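Local coordinates for protein pectate lyase 47 (Bacillus sp. TS-47, PDB 1VBL) that probably cleaves the pectate of plant cell walls by calcium-dependent lyase action, as a secreted, thermostable member of polysaccharide lyase family 1, at residues 120-125 against 187-192; 81-86 against 169-174; 207-212 against 226-231; 70-73 against 77-80; 40-43 against 48-51. One frame throughout, in Å; residues are numbered along the deposited sequence.

Interaction 1: 120-125 against 187-192; sequences KKQKDR and SEYDSI. With CA (calcium ion), chain B.
Helix segment 120-125 comes up to the irregular loop 187-192 at Lys123 and Tyr189, whose CA atoms are 7.7 Å apart; the loop reaches the helix through the Tyr189 side chain, whose OH comes 3.1 Å from Lys123 N at an angle too poor for a hydrogen bond. Tyr189 does most of the work. Its phenol end reaches the helix where Gln122 and Lys123 follow one another: CB of Lys123 sits at the rim of the ring, near its plane, 3.5 Å from CE1 of Tyr189. The lysine chain leaves with CG anti to the backbone N (chi1 -177°), which lays CG close to the same ring edge; bends further out then carry NZ to 4.8 Å from Glu188 OE1, opposite charges not in contact. Gln122 approaches the other ortho carbon, its amide plane turned 68° from the ring, with OE1 3.7 Å from CE2 of Tyr189. CB of Glu188 covers one ring face near the rim.

A single water joins the polar ends. It accepts a hydrogen bond from the hydroxyl of Tyr189 (2.6 Å to OH) and donates one to OE1 of Gln122 at 2.7 Å. That same OE1 also accepts from the backbone N of Tyr171, so the glutamine carbonyl serves two donors.

Next along the loop, Asp190 holds the calcium ion with both carboxylate oxygens, OD1 and OD2 each 2.6 Å from the metal; Asp229, Asp233 and three waters complete the site. Asp190 OD1 also accepts from Gly230 N. The chemistry thus implies a division of labour: Tyr189 buries its ring and bonds its hydroxyl to the helix through a water, while its neighbour faces the ion.

Interaction 2: 81-86 against 169-174; sequences DFYKDP and LDYFPE
Tyr83 sets CD1 and CE1 against the edge of the Tyr171 ring, CD1 3.7 Å from CD2 of Tyr171, where the short helix 80-83 meets an Asx turn in the loop 169-174 of this parallel beta-helix protein. The two rings meet rim to rim, neither over the other's face, with centroids 6.0 Å apart and planes at 48°. Phe172 takes the base of the same tyrosine: the Phe172 ring turns its edge to CB of Tyr83, CE2 3.6 Å away, while CZ lies near the backbone N of Lys84. Phe172 has CG anti to the carbonyl carbon (chi1 -52°), which turns that edge toward Tyr83, and CB of Tyr171 comes over one face of the Phe172 ring. An alanine here, stripped of the Tyr83 ring, would probably leave a gap along CD2 and CE2 of Tyr171 and let that ring shift. Tyr83 also touches Arg125 and Ile126 of helix 110-126, and Phe172 touches Ser118 of the same helix, so Tyr83 and Phe172 both bridge from this contact to that helix. Within the loop the Asx turn helps to hold the bend: Phe172 N donates to OD1 of Asp170 at 2.9 Å, on the anti side of the carboxylate.

Interaction 3: 207-212 against 226-231; sequences FTDGDH and QQHDGA. With CA (calcium ion), chain B.
Stacking comes first: the carboxylate of Asp209 lies over one face of the His228 imidazole, the two planes only 14° apart. OD2 of Asp209 stands 3.2 Å from ND1 of His228, but over the ring face and offset toward the rim, so the angle is too poor for a hydrogen bond. The ring nitrogens bond to other partners: ND1 to OD1 of Asp214, and NE2 of His228, in the ring plane, to water 5 at 2.7 Å. The water gives a proton to Asp209 O at 2.7 Å. Asp209 OD1 in turn pairs with ND1 of His251. An alanine here in place of His228 would probably leave Asp214 and the water without their ring partner and uncover the stacked carboxylate.

Apolar contact is slighter. CB of Phe207 faces CB of Ala231 at 4.1 Å, and the Phe207 ring meets those of Phe165 and Phe248 with nearly parallel planes, the kind of aromatic ladder that lines the coils of a parallel beta-helix.

Backbone turns shape the first segment: a type II' turn runs from Asp209 to His212, with Gly210 at positive phi, and an ST turn brings Gly210 N to OG1 of Thr208 at 2.9 Å.

Asp229, the residue after the stacked histidine, binds the calcium ion through OD2 alone, at 2.6 Å; Asp190 and Asp233 supply the other carboxylates of this pectate lyase calcium site.

Interaction 4: 70-73 against 77-80; sequences NVDD and PVGP
Val78 carries CG1 anti to its own carbonyl carbon (chi1 -59°), a torsion that puts this methyl against Asp72 and swings CG2 over the backbone of Asn70. CG1 comes 3.5 Å from the backbone N of Asp72 and close to its CB, while CG2 of Val78 lies 3.5 Å from the carbonyl O of Asn70. The two methyls thus touch the opposing chain at Asp72 and Asn70, on either side of Val71 in the sequence. Val71 has its branches set the same way, and its CG1 runs alongside Pro77, 3.7 Å from the proline N.

The backbones are joined at one point only, a single beta bridge between Val71 and Pro77 with CA atoms 4.1 Å apart. Val78 N donates to Asn70 O at 3.1 Å in a nearly straight bond, 166° at the hydrogen, though the donor is tilted 28° from the carbonyl plane. The same oxygen receives a CA-H...O contact from CA of Pro77 at 3.5 Å, so two donors from consecutive residues share it. Asp72 OD1 accepts from the backbone N of Asn74 and of Gln76, bracing the bend that turns the chain back.

This closed loop links strand 66-68 to helix 80-83. The C-terminal end of helix 110-126 packs against it: Arg125 reaches Val71 O with NH1 and forms a salt bridge to Asp73 with NH2, and the Asn70 side chain packs on Gln122 and Ile126.

Interaction 5: 40-43 against 48-51; sequences ELIQ and NNHT
Ile42 points its side chain from helix 38-44 at the chain that folds back past the helix end, where Asn48 and Asn49 lie in the connection to strand 59-63 of the parallel beta-helix. The CA atoms of Ile42 and Asn49 are 5.8 Å apart, close enough for both branches of the isoleucine to touch.

The branches do different things. CG2 stands anti to the backbone N and bears on the main chain, 3.5 Å from N of Asn49, with N of Asn48 and CA of Asn49 both at 4.0 Å from the same methyl. The other arm leaves anti to the carbonyl carbon (chi1 -67°) and runs on fully extended, which carries CD1 past the backbone to the Asn49 side chain, 4.1 Å from its CB. The two side chains meet at a slant, and CB of the asparagine does the touching; the same side chain also touches Val128 and Tyr129 of strand 127-129, so Asn49 lies between the helix and that strand, while Ile42 also touches Asn52 further along the loop.

The contact is wholly a matter of van der Waals fit, one buried methyl-bearing side chain against a bend of the main chain. Around it, Leu41 of the same helix packs on Leu69, and Glu40 N is held by OD1 of Asn37 at the helix start. The bend itself is fastened by a weak but straight bond, Thr51 N to OD1 of Asn48, 3.3 Å long with 172° at the hydrogen.

In the fold
Starting from the N terminus, interaction 5 closes a short return after helix 38-44, and interaction 4 closes the next one, between strand 66-68 and helix 80-83. Segment 81-86 then opens interaction 2, but before it closes at 169-174 the chain passes through 120-125, the start of interaction 1, which closes at 187-192: these two cross. Interaction 3 follows in series, its calcium ion shared with interaction 1. Helix 110-126 is the common neighbour, meeting interactions 2, 4 and 5 through its side chains and backbone, while the loops 169-174, 187-192 and 226-231 all touch one another, tying the N-terminal loops to the metal site on the beta-helix.

Interaction 1: 120-125 against 187-192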
# COMPACT_ATOMS: atom_id res chain seq x y z
N LYS A 120 -20.15 0.69 5.43
CA LYS A 120 -20.23 1.99 4.77
C LYS A 120 -20.10 3.14 5.77
O LYS A 120 -19.47 4.15 5.48
CB LYS A 120 -21.55 2.13 4.01
CG LYS A 120 -21.70 3.49 3.35
CD LYS A 120 -23.05 3.65 2.66
CE LYS A 120 -23.21 5.06 2.12
NZ LYS A 120 -22.08 5.44 1.23
N LYS A 121 -20.69 2.97 6.95
CA LYS A 121 -20.61 4.02 7.96
C LYS A 121 -19.17 4.22 8.42
O LYS A 121 -18.73 5.35 8.63
CB LYS A 121 -21.51 3.69 9.16
CG LYS A 121 -21.63 4.84 10.15
CD LYS A 121 -22.65 4.58 11.24
CE LYS A 121 -22.66 5.71 12.26
NZ LYS A 121 -23.64 5.50 13.37
N GLN A 122 -18.43 3.14 8.57
CA GLN A 122 -17.04 3.28 9.00
C GLN A 122 -16.22 3.86 7.85
O GLN A 122 -15.38 4.75 8.05
CB GLN A 122 -16.45 1.94 9.44
CG GLN A 122 -14.95 2.02 9.75
CD GLN A 122 -14.44 0.82 10.52
OE1 GLN A 122 -14.80 -0.32 10.23
NE2 GLN A 122 -13.57 1.07 11.50
N LYS A 123 -16.46 3.37 6.64
CA LYS A 123 -15.75 3.84 5.46
C LYS A 123 -15.91 5.35 5.28
O LYS A 123 -14.92 6.08 5.12
CB LYS A 123 -16.26 3.11 4.21
CG LYS A 123 -15.54 3.47 2.92
CD LYS A 123 -16.32 4.48 2.09
CE LYS A 123 -17.69 3.93 1.70
NZ LYS A 123 -17.61 2.57 1.09
N ASP A 124 -17.15 5.82 5.31
CA ASP A 124 -17.42 7.25 5.14
C ASP A 124 -16.76 8.12 6.21
O ASP A 124 -16.57 9.31 6.00
CB ASP A 124 -18.93 7.51 5.14
CG ASP A 124 -19.61 6.99 3.88
OD1 ASP A 124 -18.91 6.72 2.88
OD2 ASP A 124 -20.86 6.86 3.89
N ARG A 125 -16.39 7.53 7.35
CA ARG A 125 -15.76 8.30 8.41
C ARG A 125 -14.23 8.23 8.49
O ARG A 125 -13.58 9.24 8.73
CB ARG A 125 -16.33 7.90 9.78
CG ARG A 125 -15.60 8.54 10.97
CD ARG A 125 -16.43 8.45 12.25
NE ARG A 125 -17.65 9.26 12.16
CZ ARG A 125 -17.71 10.57 12.41
NH1 ARG A 125 -16.62 11.23 12.79
NH2 ARG A 125 -18.85 11.21 12.26
N SER A 187 -11.04 -7.26 3.77
CA SER A 187 -11.33 -5.92 4.24
C SER A 187 -11.15 -4.88 3.14
O SER A 187 -10.56 -5.16 2.10
CB SER A 187 -10.47 -5.59 5.45
OG SER A 187 -10.88 -6.37 6.55
N GLU A 188 -11.65 -3.68 3.40
CA GLU A 188 -11.64 -2.60 2.43
C GLU A 188 -10.64 -1.46 2.60
O GLU A 188 -10.27 -0.81 1.63
CB GLU A 188 -13.05 -2.00 2.38
CG GLU A 188 -13.17 -0.66 1.67
CD GLU A 188 -13.65 -0.79 0.24
OE1 GLU A 188 -13.72 0.25 -0.45
OE2 GLU A 188 -13.95 -1.92 -0.19
N TYR A 189 -10.18 -1.23 3.83
CA TYR A 189 -9.32 -0.09 4.09
C TYR A 189 -7.81 -0.23 3.98
O TYR A 189 -7.21 -1.17 4.51
CB TYR A 189 -9.68 0.49 5.46
CG TYR A 189 -11.18 0.55 5.68
CD1 TYR A 189 -12.01 1.20 4.77
CD2 TYR A 189 -11.77 -0.10 6.76
CE1 TYR A 189 -13.40 1.20 4.92
CE2 TYR A 189 -13.17 -0.12 6.93
CZ TYR A 189 -13.97 0.53 6.00
OH TYR A 189 -15.35 0.50 6.13
N ASP A 190 -7.20 0.73 3.28
CA ASP A 190 -5.75 0.80 3.10
C ASP A 190 -5.29 2.08 3.77
O ASP A 190 -6.08 3.01 3.93
CB ASP A 190 -5.38 0.91 1.62
CG ASP A 190 -6.17 -0.02 0.75
OD1 ASP A 190 -6.25 -1.22 1.09
OD2 ASP A 190 -6.69 0.45 -0.28
N SER A 191 -4.01 2.15 4.14
CA SER A 191 -3.50 3.38 4.75
C SER A 191 -3.52 4.47 3.68
O SER A 191 -3.82 5.63 3.96
CB SER A 191 -2.08 3.16 5.28
OG SER A 191 -2.11 2.36 6.45
N ILE A 192 -3.19 4.08 2.45
CA ILE A 192 -3.21 4.99 1.32
C ILE A 192 -3.74 4.24 0.11
O ILE A 192 -3.19 3.21 -0.28
CB ILE A 192 -1.80 5.54 0.98
CG1 ILE A 192 -1.30 6.44 2.12
CG2 ILE A 192 -1.85 6.34 -0.33
CD1 ILE A 192 0.05 7.09 1.85
CA CA B . -7.15 -1.96 -1.28
O HOH W 1 -16.01 -1.21 7.94
O HOH W 2 -9.29 -1.66 -0.26
O HOH W 3 -7.44 -0.63 -3.52
O HOH W 4 -7.94 -3.97 -2.56

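Interaction 2: 81-86 against 169-174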
# COMPACT_ATOMS: atom_id res chain seq x y z
N ASP A 81 -19.46 -0.57 17.95
CA ASP A 81 -20.83 -0.29 18.37
C ASP A 81 -21.35 1.00 17.75
O ASP A 81 -22.54 1.13 17.43
CB ASP A 81 -20.91 -0.22 19.90
CG ASP A 81 -20.04 0.88 20.49
OD1 ASP A 81 -18.88 1.05 20.05
OD2 ASP A 81 -20.51 1.58 21.41
N PHE A 82 -20.45 1.96 17.56
CA PHE A 82 -20.78 3.25 16.97
C PHE A 82 -21.21 3.08 15.52
O PHE A 82 -22.14 3.74 15.04
CB PHE A 82 -19.55 4.17 17.05
CG PHE A 82 -19.75 5.51 16.41
CD1 PHE A 82 -20.27 6.58 17.13
CD2 PHE A 82 -19.38 5.72 15.08
CE1 PHE A 82 -20.42 7.84 16.55
CE2 PHE A 82 -19.53 6.97 14.48
CZ PHE A 82 -20.05 8.03 15.22
N TYR A 83 -20.55 2.17 14.82
CA TYR A 83 -20.84 1.93 13.41
C TYR A 83 -21.89 0.87 13.11
O TYR A 83 -22.50 0.88 12.04
CB TYR A 83 -19.57 1.51 12.67
CG TYR A 83 -18.42 2.50 12.76
CD1 TYR A 83 -17.26 2.18 13.47
CD2 TYR A 83 -18.48 3.71 12.09
CE1 TYR A 83 -16.18 3.05 13.50
CE2 TYR A 83 -17.40 4.59 12.11
CZ TYR A 83 -16.25 4.26 12.81
OH TYR A 83 -15.18 5.11 12.82
N LYS A 84 -22.10 -0.04 14.06
CA LYS A 84 -23.02 -1.16 13.87
C LYS A 84 -24.46 -0.84 13.49
O LYS A 84 -25.15 -0.07 14.16
CB LYS A 84 -23.01 -2.04 15.13
CG LYS A 84 -23.66 -3.41 14.93
CD LYS A 84 -23.63 -4.25 16.19
CE LYS A 84 -24.69 -3.82 17.19
NZ LYS A 84 -26.07 -3.96 16.64
N ASP A 85 -24.90 -1.45 12.39
CA ASP A 85 -26.27 -1.29 11.90
C ASP A 85 -27.18 -2.00 12.91
O ASP A 85 -26.80 -3.01 13.50
CB ASP A 85 -26.40 -1.96 10.53
CG ASP A 85 -27.79 -1.81 9.93
OD1 ASP A 85 -28.06 -0.76 9.30
OD2 ASP A 85 -28.61 -2.74 10.09
N PRO A 86 -28.40 -1.48 13.12
CA PRO A 86 -29.35 -2.08 14.07
C PRO A 86 -29.68 -3.54 13.73
O PRO A 86 -30.04 -4.32 14.61
CB PRO A 86 -30.59 -1.19 13.93
CG PRO A 86 -30.04 0.11 13.45
CD PRO A 86 -28.99 -0.30 12.47
N LEU A 169 -8.18 -0.74 10.62
CA LEU A 169 -8.87 -1.99 10.89
C LEU A 169 -10.30 -1.88 10.37
O LEU A 169 -11.00 -0.92 10.66
CB LEU A 169 -8.89 -2.25 12.40
CG LEU A 169 -8.33 -3.55 12.98
CD1 LEU A 169 -6.95 -3.83 12.42
CD2 LEU A 169 -8.28 -3.42 14.49
N ASP A 170 -10.72 -2.87 9.58
CA ASP A 170 -12.07 -2.91 9.04
C ASP A 170 -12.88 -3.71 10.06
O ASP A 170 -12.67 -4.92 10.22
CB ASP A 170 -12.08 -3.65 7.69
CG ASP A 170 -13.42 -3.57 6.98
OD1 ASP A 170 -14.47 -3.51 7.67
OD2 ASP A 170 -13.43 -3.58 5.73
N TYR A 171 -13.80 -3.05 10.76
CA TYR A 171 -14.61 -3.72 11.78
C TYR A 171 -15.66 -4.67 11.23
O TYR A 171 -16.23 -5.49 11.97
CB TYR A 171 -15.32 -2.70 12.67
CG TYR A 171 -14.42 -1.83 13.52
CD1 TYR A 171 -13.23 -2.32 14.04
CD2 TYR A 171 -14.80 -0.53 13.86
CE1 TYR A 171 -12.44 -1.55 14.89
CE2 TYR A 171 -14.02 0.25 14.71
CZ TYR A 171 -12.84 -0.26 15.22
OH TYR A 171 -12.08 0.50 16.07
N PHE A 172 -15.93 -4.58 9.93
CA PHE A 172 -16.94 -5.42 9.32
C PHE A 172 -16.45 -6.06 8.03
O PHE A 172 -16.98 -5.81 6.96
CB PHE A 172 -18.20 -4.59 9.07
CG PHE A 172 -18.67 -3.86 10.29
CD1 PHE A 172 -19.36 -4.52 11.29
CD2 PHE A 172 -18.36 -2.51 10.46
CE1 PHE A 172 -19.73 -3.87 12.46
CE2 PHE A 172 -18.72 -1.85 11.63
CZ PHE A 172 -19.41 -2.53 12.64
N PRO A 173 -15.42 -6.92 8.13
CA PRO A 173 -14.85 -7.61 6.98
C PRO A 173 -15.91 -8.45 6.29
O PRO A 173 -16.81 -8.99 6.94
CB PRO A 173 -13.76 -8.49 7.59
CG PRO A 173 -13.40 -7.78 8.85
CD PRO A 173 -14.74 -7.34 9.37
N GLU A 174 -15.78 -8.58 4.98
CA GLU A 174 -16.70 -9.37 4.19
C GLU A 174 -16.20 -10.81 4.14
O GLU A 174 -15.01 -11.06 3.97
CB GLU A 174 -16.76 -8.80 2.77
CG GLU A 174 -17.37 -9.73 1.74
CD GLU A 174 -17.07 -9.27 0.32
OE1 GLU A 174 -17.54 -8.19 -0.07
OE2 GLU A 174 -16.34 -9.99 -0.39

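Interaction 3: 207-212 against 226-231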
# COMPACT_ATOMS: atom_id res chain seq x y z
N PHE A 207 4.80 2.25 7.26
CA PHE A 207 3.52 1.54 7.24
C PHE A 207 3.66 0.29 8.09
O PHE A 207 4.58 -0.50 7.88
CB PHE A 207 3.16 1.15 5.80
CG PHE A 207 2.96 2.33 4.89
CD1 PHE A 207 1.70 2.88 4.71
CD2 PHE A 207 4.04 2.89 4.21
CE1 PHE A 207 1.51 3.98 3.88
CE2 PHE A 207 3.87 3.99 3.37
CZ PHE A 207 2.60 4.54 3.20
N THR A 208 2.76 0.12 9.06
CA THR A 208 2.81 -1.04 9.94
C THR A 208 1.44 -1.34 10.51
O THR A 208 0.61 -0.44 10.63
CB THR A 208 3.76 -0.79 11.13
OG1 THR A 208 3.76 -1.94 11.99
CG2 THR A 208 3.31 0.43 11.94
N ASP A 209 1.18 -2.60 10.85
CA ASP A 209 -0.10 -2.93 11.46
C ASP A 209 -0.02 -2.51 12.93
O ASP A 209 -1.01 -2.52 13.66
CB ASP A 209 -0.41 -4.42 11.33
CG ASP A 209 -0.88 -4.79 9.92
OD1 ASP A 209 -1.02 -3.87 9.09
OD2 ASP A 209 -1.10 -5.99 9.65
N GLY A 210 1.19 -2.13 13.35
CA GLY A 210 1.43 -1.66 14.70
C GLY A 210 0.90 -2.48 15.86
O GLY A 210 1.20 -3.66 15.99
N ASP A 211 0.10 -1.83 16.71
CA ASP A 211 -0.48 -2.48 17.89
C ASP A 211 -1.57 -3.50 17.57
O ASP A 211 -2.12 -4.12 18.48
CB ASP A 211 -1.04 -1.44 18.86
CG ASP A 211 0.04 -0.55 19.45
OD1 ASP A 211 1.17 -1.05 19.65
OD2 ASP A 211 -0.23 0.63 19.73
N HIS A 212 -1.89 -3.68 16.29
CA HIS A 212 -2.93 -4.63 15.92
C HIS A 212 -2.51 -5.61 14.83
O HIS A 212 -3.10 -5.64 13.75
CB HIS A 212 -4.19 -3.89 15.48
CG HIS A 212 -4.71 -2.94 16.52
ND1 HIS A 212 -5.16 -3.37 17.75
CD2 HIS A 212 -4.78 -1.59 16.54
CE1 HIS A 212 -5.49 -2.32 18.49
NE2 HIS A 212 -5.26 -1.23 17.77
N GLN A 226 -8.98 -11.40 8.70
CA GLN A 226 -8.25 -10.33 8.02
C GLN A 226 -8.99 -9.00 8.00
O GLN A 226 -9.79 -8.72 7.10
CB GLN A 226 -7.90 -10.80 6.60
CG GLN A 226 -7.03 -12.05 6.61
CD GLN A 226 -6.74 -12.61 5.23
OE1 GLN A 226 -5.97 -13.57 5.10
NE2 GLN A 226 -7.35 -12.04 4.20
N GLN A 227 -8.70 -8.17 9.00
CA GLN A 227 -9.32 -6.86 9.13
C GLN A 227 -8.51 -5.77 8.45
O GLN A 227 -8.92 -4.60 8.42
CB GLN A 227 -9.53 -6.53 10.60
CG GLN A 227 -10.59 -7.39 11.27
CD GLN A 227 -10.85 -6.98 12.71
OE1 GLN A 227 -10.14 -7.40 13.62
NE2 GLN A 227 -11.85 -6.14 12.90
N HIS A 228 -7.34 -6.14 7.92
CA HIS A 228 -6.49 -5.18 7.22
C HIS A 228 -6.59 -5.45 5.73
O HIS A 228 -7.02 -6.52 5.32
CB HIS A 228 -5.01 -5.36 7.60
CG HIS A 228 -4.70 -5.06 9.03
ND1 HIS A 228 -4.33 -6.05 9.92
CD2 HIS A 228 -4.66 -3.90 9.71
CE1 HIS A 228 -4.07 -5.49 11.10
NE2 HIS A 228 -4.27 -4.19 11.00
N ASP A 229 -6.19 -4.48 4.93
CA ASP A 229 -6.16 -4.69 3.50
C ASP A 229 -4.79 -4.20 3.04
O ASP A 229 -3.78 -4.65 3.58
CB ASP A 229 -7.29 -3.97 2.77
CG ASP A 229 -7.51 -4.55 1.38
OD1 ASP A 229 -7.44 -5.78 1.22
OD2 ASP A 229 -7.77 -3.78 0.44
N GLY A 230 -4.74 -3.29 2.09
CA GLY A 230 -3.45 -2.83 1.62
C GLY A 230 -2.79 -1.73 2.43
O GLY A 230 -3.44 -1.01 3.18
N ALA A 231 -1.47 -1.62 2.30
CA ALA A 231 -0.74 -0.56 2.99
C ALA A 231 -0.82 0.62 2.03
O ALA A 231 -1.20 1.73 2.40
CB ALA A 231 0.72 -0.97 3.21
CA CA B . -7.15 -1.96 -1.28
O HOH W 5 -3.44 -2.17 12.58
O HOH W 2 -9.29 -1.66 -0.26
O HOH W 3 -7.44 -0.63 -3.52
O HOH W 4 -7.94 -3.97 -2.56

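Interaction 4: 70-73 against 77-80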
# COMPACT_ATOMS: atom_id res chain seq x y z
N ASN A 70 -10.45 7.07 13.71
CA ASN A 70 -11.57 6.28 14.22
C ASN A 70 -12.18 7.01 15.43
O ASN A 70 -12.23 6.46 16.53
CB ASN A 70 -11.07 4.90 14.64
CG ASN A 70 -12.15 3.85 14.63
OD1 ASN A 70 -12.11 2.91 15.43
ND2 ASN A 70 -13.11 3.97 13.72
N VAL A 71 -12.63 8.24 15.22
CA VAL A 71 -13.21 9.05 16.29
C VAL A 71 -14.47 9.77 15.82
O VAL A 71 -14.66 9.97 14.62
CB VAL A 71 -12.20 10.12 16.79
CG1 VAL A 71 -10.94 9.44 17.30
CG2 VAL A 71 -11.86 11.08 15.66
N ASP A 72 -15.32 10.17 16.76
CA ASP A 72 -16.54 10.88 16.39
C ASP A 72 -16.23 12.34 16.07
O ASP A 72 -15.06 12.75 16.06
CB ASP A 72 -17.60 10.79 17.50
CG ASP A 72 -17.11 11.29 18.85
OD1 ASP A 72 -16.40 12.31 18.89
OD2 ASP A 72 -17.46 10.67 19.87
N ASP A 73 -17.27 13.12 15.82
CA ASP A 73 -17.09 14.52 15.48
C ASP A 73 -16.53 15.37 16.62
O ASP A 73 -16.14 16.52 16.42
CB ASP A 73 -18.40 15.09 14.95
CG ASP A 73 -18.88 14.36 13.71
OD1 ASP A 73 -18.11 14.33 12.72
OD2 ASP A 73 -20.00 13.82 13.72
N PRO A 77 -12.63 8.67 20.55
CA PRO A 77 -12.56 7.34 19.94
C PRO A 77 -13.88 6.58 19.95
O PRO A 77 -14.63 6.62 20.93
CB PRO A 77 -11.47 6.64 20.76
CG PRO A 77 -11.58 7.32 22.10
CD PRO A 77 -11.73 8.76 21.71
N VAL A 78 -14.18 5.90 18.84
CA VAL A 78 -15.41 5.13 18.73
C VAL A 78 -15.07 3.67 18.45
O VAL A 78 -14.01 3.37 17.90
CB VAL A 78 -16.33 5.66 17.60
CG1 VAL A 78 -16.68 7.12 17.86
CG2 VAL A 78 -15.64 5.52 16.24
N GLY A 79 -15.97 2.78 18.84
CA GLY A 79 -15.76 1.36 18.61
C GLY A 79 -16.75 0.84 17.59
O GLY A 79 -17.53 1.61 17.02
N PRO A 80 -16.75 -0.48 17.33
CA PRO A 80 -17.69 -1.03 16.35
C PRO A 80 -19.15 -0.74 16.67
O PRO A 80 -19.98 -0.65 15.77
CB PRO A 80 -17.35 -2.53 16.35
CG PRO A 80 -16.73 -2.75 17.71
CD PRO A 80 -15.89 -1.53 17.89

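Interaction 5: 40-43 against 48-51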
# COMPACT_ATOMS: atom_id res chain seq x y z
N GLU A 40 -9.73 18.70 12.39
CA GLU A 40 -8.83 19.70 11.84
C GLU A 40 -8.27 19.25 10.49
O GLU A 40 -8.06 20.07 9.59
CB GLU A 40 -7.68 19.97 12.81
CG GLU A 40 -8.14 20.33 14.22
CD GLU A 40 -7.00 20.80 15.10
OE1 GLU A 40 -5.87 20.31 15.01
OE2 GLU A 40 -7.29 21.75 15.98
N LEU A 41 -8.05 17.95 10.35
CA LEU A 41 -7.52 17.41 9.10
C LEU A 41 -8.54 17.59 7.99
O LEU A 41 -8.22 18.10 6.91
CB LEU A 41 -7.18 15.92 9.26
CG LEU A 41 -6.75 15.15 8.01
CD1 LEU A 41 -5.54 15.82 7.37
CD2 LEU A 41 -6.42 13.71 8.38
N ILE A 42 -9.78 17.20 8.25
CA ILE A 42 -10.84 17.33 7.25
C ILE A 42 -11.12 18.80 6.93
O ILE A 42 -11.46 19.15 5.80
CB ILE A 42 -12.13 16.62 7.71
CG1 ILE A 42 -11.88 15.10 7.75
CG2 ILE A 42 -13.28 16.93 6.76
CD1 ILE A 42 -13.08 14.28 8.18
N GLN A 43 -10.97 19.66 7.93
CA GLN A 43 -11.20 21.09 7.73
C GLN A 43 -10.09 21.66 6.84
O GLN A 43 -10.35 22.40 5.90
CB GLN A 43 -11.24 21.82 9.08
CG GLN A 43 -12.34 21.30 10.00
CD GLN A 43 -12.40 22.01 11.33
OE1 GLN A 43 -11.38 22.19 12.00
NE2 GLN A 43 -13.60 22.41 11.73
N ASN A 48 -15.31 19.37 4.29
CA ASN A 48 -16.30 18.31 4.11
C ASN A 48 -15.61 17.12 3.45
O ASN A 48 -15.24 17.18 2.27
CB ASN A 48 -17.45 18.81 3.22
CG ASN A 48 -18.55 17.78 3.06
OD1 ASN A 48 -18.35 16.71 2.48
ND2 ASN A 48 -19.73 18.10 3.58
N ASN A 49 -15.44 16.04 4.20
CA ASN A 49 -14.75 14.85 3.71
C ASN A 49 -15.10 14.42 2.29
O ASN A 49 -14.21 14.29 1.45
CB ASN A 49 -14.99 13.67 4.66
CG ASN A 49 -14.02 12.52 4.40
OD1 ASN A 49 -14.30 11.37 4.75
ND2 ASN A 49 -12.88 12.83 3.80
N HIS A 50 -16.37 14.18 2.01
CA HIS A 50 -16.75 13.73 0.68
C HIS A 50 -16.36 14.70 -0.44
O HIS A 50 -15.65 14.31 -1.38
CB HIS A 50 -18.24 13.43 0.61
CG HIS A 50 -18.66 12.78 -0.68
ND1 HIS A 50 -18.85 13.49 -1.85
CD2 HIS A 50 -18.86 11.48 -0.99
CE1 HIS A 50 -19.15 12.65 -2.82
NE2 HIS A 50 -19.16 11.42 -2.33
N THR A 51 -16.78 15.96 -0.34
CA THR A 51 -16.47 16.94 -1.38
C THR A 51 -15.03 17.44 -1.37
O THR A 51 -14.61 18.15 -2.29
CB THR A 51 -17.42 18.16 -1.32
OG1 THR A 51 -17.20 18.89 -0.10
CG2 THR A 51 -18.88 17.69 -1.37